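Local atomic coordinates of glycosyl hydrolase, family 38 (Enterococcus faecalis, PDB entry 5KBP), a protein that probably hydrolyses alpha-mannosidic bonds in carbohydrates, as a bacterial family 38 alpha-mannosidase. Residues Met133-Met139 with Ser691-Val695; Leu92-Phe96 with Pro127-Met133. All coordinates share one frame; numbering follows the deposited sequence.

Interaction 1: Met133-Met139 with Ser691-Val695; sequences MGQTPQM and SIYEV
The amide nitrogen of Q135 is shared by two carbonyls: its NE2 gives a hydrogen bond of 2.9 Å to Y693 O, bent to 148° at the hydrogen, and another to F890 O. Q135 stands at the N-cap of helix 136-141, the third residue of a type I beta turn from M133 to T136, and the residues it meets form the loop of the beta hairpin 686-699. Its CG passes I692 O, and the bend at chi2 (-80°) beyond it turns the amide toward Y693 O, which lies 21° from the amide plane. The other end of the amide is held too, because Q138 NE2 approaches Q135 OE1 from above the carbonyl plane at 2.6 Å. Beside this polar grip is a sulfur-rich apolar patch. Two methionines, unbranched and flexible, converge on the I692 methyl CG2: M133 SD at 3.5 Å and M139 SD at 3.8 Å. M139 SD also meets the Y693 ring at its edge, a Met-aromatic contact 5.2 Å from the centroid, while the Y693 hydroxyl bonds to E101. G134, lacking a side chain, lets the extended E694 chain pack against its backbone. There E694 OE2, buried and with no polar partner in the model, comes 3.6 Å from G134 CA.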
loop_
_atom_site.group_PDB
_atom_site.type_symbol
_atom_site.label_atom_id
_atom_site.label_comp_id
_atom_site.label_asym_id
_atom_site.label_seq_id
_atom_site.Cartn_x
_atom_site.Cartn_y
_atom_site.Cartn_z
ATOM N N MET A 133 -12.081 7.854 26.148
ATOM C CA MET A 133 -11.089 8.571 26.938
ATOM C C MET A 133 -11.760 9.463 27.977
ATOM O O MET A 133 -12.867 9.972 27.776
ATOM C CB MET A 133 -10.202 9.414 26.021
ATOM C CG MET A 133 -10.989 10.394 25.167
ATOM S SD MET A 133 -9.993 11.360 24.028
ATOM C CE MET A 133 -9.435 10.097 22.900
ATOM N N GLY A 134 -11.068 9.656 29.103
ATOM C CA GLY A 134 -11.622 10.462 30.177
ATOM C C GLY A 134 -11.763 11.929 29.826
ATOM O O GLY A 134 -12.661 12.606 30.336
ATOM N N GLN A 135 -10.892 12.443 28.959
ATOM C CA GLN A 135 -10.910 13.851 28.580
ATOM C C GLN A 135 -11.895 14.164 27.459
ATOM O O GLN A 135 -11.810 15.251 26.876
ATOM C CB GLN A 135 -9.504 14.304 28.170
ATOM C CG GLN A 135 -8.543 14.525 29.328
ATOM C CD GLN A 135 -8.741 15.865 30.017
ATOM O OE1 GLN A 135 -9.823 16.450 29.971
ATOM N NE2 GLN A 135 -7.688 16.361 30.656
ATOM N N THR A 136 -12.819 13.253 27.151
ATOM C CA THR A 136 -13.782 13.509 26.079
ATOM C C THR A 136 -14.587 14.786 26.290
ATOM O O THR A 136 -14.715 15.567 25.330
ATOM C CB THR A 136 -14.708 12.299 25.906
ATOM O OG1 THR A 136 -13.927 11.112 25.724
ATOM C CG2 THR A 136 -15.608 12.492 24.698
ATOM N N PRO A 137 -15.151 15.069 27.475
ATOM C CA PRO A 137 -15.940 16.308 27.609
ATOM C C PRO A 137 -15.152 17.571 27.305
ATOM O O PRO A 137 -15.659 18.455 26.605
ATOM C CB PRO A 137 -16.404 16.269 29.072
ATOM C CG PRO A 137 -16.383 14.833 29.434
ATOM C CD PRO A 137 -15.208 14.261 28.708
ATOM N N GLN A 138 -13.921 17.682 27.810
ATOM C CA GLN A 138 -13.127 18.875 27.533
ATOM C C GLN A 138 -12.753 18.959 26.059
ATOM O O GLN A 138 -12.766 20.047 25.471
ATOM C CB GLN A 138 -11.872 18.897 28.405
ATOM C CG GLN A 138 -11.060 20.174 28.254
ATOM C CD GLN A 138 -9.766 20.149 29.041
ATOM O OE1 GLN A 138 -9.149 21.188 29.269
ATOM N NE2 GLN A 138 -9.346 18.960 29.456
ATOM N N MET A 139 -12.425 17.822 25.440
ATOM C CA MET A 139 -12.049 17.836 24.030
ATOM C C MET A 139 -13.247 18.141 23.139
ATOM O O MET A 139 -13.105 18.809 22.109
ATOM C CB MET A 139 -11.407 16.504 23.642
ATOM C CG MET A 139 -10.097 16.220 24.365
ATOM S SD MET A 139 -9.259 14.742 23.767
ATOM C CE MET A 139 -8.966 15.189 22.057
ATOM N N SER A 691 -2.712 8.622 29.294
ATOM C CA SER A 691 -3.854 8.495 28.397
ATOM C C SER A 691 -3.865 9.641 27.394
ATOM O O SER A 691 -2.815 10.028 26.874
ATOM C CB SER A 691 -5.161 8.458 29.190
ATOM O OG SER A 691 -6.252 8.118 28.352
ATOM N N ILE A 692 -5.041 10.194 27.121
ATOM C CA ILE A 692 -5.200 11.266 26.144
ATOM C C ILE A 692 -5.306 12.579 26.907
ATOM O O ILE A 692 -6.344 12.875 27.508
ATOM C CB ILE A 692 -6.423 11.036 25.249
ATOM C CG1 ILE A 692 -6.319 9.671 24.569
ATOM C CG2 ILE A 692 -6.544 12.153 24.221
ATOM C CD1 ILE A 692 -5.029 9.474 23.805
ATOM N N TYR A 693 -4.230 13.369 26.871
ATOM C CA TYR A 693 -4.157 14.645 27.585
ATOM C C TYR A 693 -4.479 14.467 29.066
ATOM O O TYR A 693 -5.133 15.308 29.687
ATOM C CB TYR A 693 -5.085 15.688 26.958
ATOM C CG TYR A 693 -4.719 16.104 25.552
ATOM C CD1 TYR A 693 -3.546 16.802 25.296
ATOM C CD2 TYR A 693 -5.559 15.823 24.484
ATOM C CE1 TYR A 693 -3.213 17.192 24.012
ATOM C CE2 TYR A 693 -5.236 16.212 23.196
ATOM C CZ TYR A 693 -4.061 16.895 22.967
ATOM O OH TYR A 693 -3.732 17.284 21.688
ATOM N N GLU A 694 -4.009 13.362 29.642
ATOM C CA GLU A 694 -4.444 12.994 30.981
ATOM C C GLU A 694 -3.542 11.905 31.537
ATOM O O GLU A 694 -3.191 10.959 30.826
ATOM C CB GLU A 694 -5.904 12.516 30.956
ATOM C CG GLU A 694 -6.363 11.775 32.194
ATOM C CD GLU A 694 -7.768 11.226 32.041
ATOM O OE1 GLU A 694 -8.576 11.380 32.979
ATOM O OE2 GLU A 694 -8.065 10.649 30.974
ATOM N N VAL A 695 -3.169 12.048 32.804
ATOM C CA VAL A 695 -2.581 10.967 33.586
ATOM C C VAL A 695 -3.717 10.400 34.429
ATOM O O VAL A 695 -4.052 10.937 35.489
ATOM C CB VAL A 695 -1.411 11.448 34.447
ATOM C CG1 VAL A 695 -0.898 10.315 35.322
ATOM C CG2 VAL A 695 -0.297 11.989 33.567
#

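Interaction 2: Leu92-Phe96 with Pro127-Met133; sequences LQDDF and PDTFGNM
D95 packs into the bend of segment 127-133, and its carboxylate accounts for the polar part of the contact. M133 N sends a weak hydrogen bond to D95 OD2, 3.4 Å long but fairly straight at 156°. The same OD2 lies 3.3 Å from N132 OD1; both are acceptors, so nothing bonds them, and the carboxylate and amide planes are turned 69° apart. D94 is held otherwise: its OD1 accepts from L97 N, while OD2 lies near F130 CB. Van der Waals contacts surround these groups. M133 CE rests 3.5 Å from D95 CB, brought back by the bend at chi3 (67°), and T129 CG2 lies 3.8 Å from D95 CG. The flat F96 side chain suits the irregular backbone beside it: CE2 comes 3.6 Å from G131 C and CZ 3.5 Å from N132 O. G131 follows F130, the centre of an inverse gamma turn, with a positive phi that suits glycine. Farther along, L92 CD1 meets P127 CG at 4.2 Å, an apolar end to the contact. Two loops of the family 38 N-terminal region, one leading into helix 100-117 and one leaving strand 124-126, thus meet with one weak bond between them; close packing probably contributes most of the contact, since D95 OD2 has a single weak donor across it and otherwise meets carbon and acceptor atoms.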
loop_
_atom_site.group_PDB
_atom_site.type_symbol
_atom_site.label_atom_id
_atom_site.label_comp_id
_atom_site.label_asym_id
_atom_site.label_seq_id
_atom_site.Cartn_x
_atom_site.Cartn_y
_atom_site.Cartn_z
ATOM N N LEU A 92 -13.791 7.733 12.265
ATOM C CA LEU A 92 -14.201 7.218 13.567
ATOM C C LEU A 92 -13.047 6.397 14.129
ATOM O O LEU A 92 -12.789 5.281 13.668
ATOM C CB LEU A 92 -15.470 6.379 13.449
ATOM C CG LEU A 92 -16.710 7.072 12.884
ATOM C CD1 LEU A 92 -17.933 6.181 13.060
ATOM C CD2 LEU A 92 -16.919 8.433 13.533
ATOM N N GLN A 93 -12.359 6.944 15.123
ATOM C CA GLN A 93 -11.100 6.392 15.595
ATOM C C GLN A 93 -11.297 5.516 16.826
ATOM O O GLN A 93 -12.374 5.456 17.421
ATOM C CB GLN A 93 -10.111 7.517 15.923
ATOM C CG GLN A 93 -10.340 8.170 17.283
ATOM C CD GLN A 93 -11.492 9.160 17.290
ATOM O OE1 GLN A 93 -12.309 9.189 16.370
ATOM N NE2 GLN A 93 -11.555 9.982 18.331
ATOM N N ASP A 94 -10.221 4.827 17.199
ATOM C CA ASP A 94 -10.091 4.255 18.529
ATOM C C ASP A 94 -9.475 5.309 19.439
ATOM O O ASP A 94 -8.449 5.906 19.098
ATOM C CB ASP A 94 -9.228 2.994 18.510
ATOM C CG ASP A 94 -9.093 2.364 19.884
ATOM O OD1 ASP A 94 -8.220 2.806 20.660
ATOM O OD2 ASP A 94 -9.865 1.432 20.192
ATOM N N ASP A 95 -10.103 5.535 20.592
ATOM C CA ASP A 95 -9.703 6.651 21.445
ATOM C C ASP A 95 -8.302 6.454 22.012
ATOM O O ASP A 95 -7.438 7.326 21.873
ATOM C CB ASP A 95 -10.721 6.841 22.570
ATOM C CG ASP A 95 -11.907 7.686 22.145
ATOM O OD1 ASP A 95 -11.811 8.353 21.094
ATOM O OD2 ASP A 95 -12.928 7.692 22.864
ATOM N N PHE A 96 -8.055 5.309 22.648
ATOM C CA PHE A 96 -6.828 5.127 23.414
ATOM C C PHE A 96 -5.621 4.759 22.560
ATOM O O PHE A 96 -4.487 4.981 22.998
ATOM C CB PHE A 96 -7.036 4.054 24.486
ATOM C CG PHE A 96 -8.023 4.440 25.549
ATOM C CD1 PHE A 96 -7.693 5.386 26.507
ATOM C CD2 PHE A 96 -9.277 3.853 25.598
ATOM C CE1 PHE A 96 -8.598 5.745 27.488
ATOM C CE2 PHE A 96 -10.187 4.207 26.579
ATOM C CZ PHE A 96 -9.845 5.154 27.525
ATOM N N PRO A 127 -20.026 5.632 18.294
ATOM C CA PRO A 127 -21.030 4.563 18.412
ATOM C C PRO A 127 -20.440 3.205 18.748
ATOM O O PRO A 127 -21.121 2.393 19.387
ATOM C CB PRO A 127 -21.698 4.562 17.032
ATOM C CG PRO A 127 -20.628 5.033 16.112
ATOM C CD PRO A 127 -19.814 6.036 16.892
ATOM N N ASP A 128 -19.196 2.931 18.350
ATOM C CA ASP A 128 -18.607 1.610 18.531
ATOM C C ASP A 128 -17.193 1.681 19.099
ATOM O O ASP A 128 -16.429 0.720 18.964
ATOM C CB ASP A 128 -18.609 0.844 17.204
ATOM C CG ASP A 128 -18.551 -0.656 17.396
ATOM O OD1 ASP A 128 -18.979 -1.133 18.468
ATOM O OD2 ASP A 128 -18.076 -1.357 16.477
ATOM N N THR A 129 -16.830 2.793 19.736
ATOM C CA THR A 129 -15.474 2.958 20.244
ATOM C C THR A 129 -15.240 2.044 21.442
ATOM O O THR A 129 -16.044 2.008 22.378
ATOM C CB THR A 129 -15.226 4.415 20.634
ATOM O OG1 THR A 129 -15.594 5.273 19.546
ATOM C CG2 THR A 129 -13.757 4.636 20.967
ATOM N N PHE A 130 -14.134 1.302 21.408
ATOM C CA PHE A 130 -13.781 0.365 22.474
ATOM C C PHE A 130 -13.221 1.164 23.644
ATOM O O PHE A 130 -12.010 1.341 23.784
ATOM C CB PHE A 130 -12.775 -0.669 21.980
ATOM C CG PHE A 130 -13.180 -1.363 20.707
ATOM C CD1 PHE A 130 -14.516 -1.568 20.398
ATOM C CD2 PHE A 130 -12.217 -1.814 19.819
ATOM C CE1 PHE A 130 -14.881 -2.205 19.225
ATOM C CE2 PHE A 130 -12.576 -2.453 18.649
ATOM C CZ PHE A 130 -13.910 -2.649 18.351
ATOM N N GLY A 131 -14.115 1.655 24.498
ATOM C CA GLY A 131 -13.701 2.485 25.612
ATOM C C GLY A 131 -13.498 3.929 25.204
ATOM O O GLY A 131 -12.950 4.207 24.134
ATOM N N ASN A 132 -13.938 4.860 26.046
ATOM C CA ASN A 132 -13.871 6.280 25.742
ATOM C C ASN A 132 -12.922 6.983 26.703
ATOM O O ASN A 132 -12.953 6.740 27.913
ATOM C CB ASN A 132 -15.261 6.916 25.807
ATOM C CG ASN A 132 -16.142 6.504 24.640
ATOM O OD1 ASN A 132 -16.147 7.152 23.594
ATOM N ND2 ASN A 132 -16.886 5.419 24.814
ATOM N N MET A 133 -12.081 7.854 26.148
ATOM C CA MET A 133 -11.089 8.571 26.938
ATOM C C MET A 133 -11.760 9.463 27.977
ATOM O O MET A 133 -12.867 9.972 27.776
ATOM C CB MET A 133 -10.202 9.414 26.021
ATOM C CG MET A 133 -10.989 10.394 25.167
ATOM S SD MET A 133 -9.993 11.360 24.028
ATOM C CE MET A 133 -9.435 10.097 22.900
#

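Both contacts are buried, yet they join different parts of the fold. Interaction 2 links two loops within the N-terminal family 38 region, whereas interaction 1 ties that region to a hairpin loop 552 residues farther along the chain. They share M133, whose backbone N meets D95 and whose SD meets I692 in the patch with the hairpin loop, with CE touching both. They also touch directly, S691 OG lying 3.4 Å from F96 CE1. Their chemistry differs: interaction 1 combines a firm amide-to-carbonyl bond with methionine packing, while interaction 2 relies on close backbone and ring packing around carboxylates. Helix 100-117 borders both, its N103 touching M133, M139 and D95.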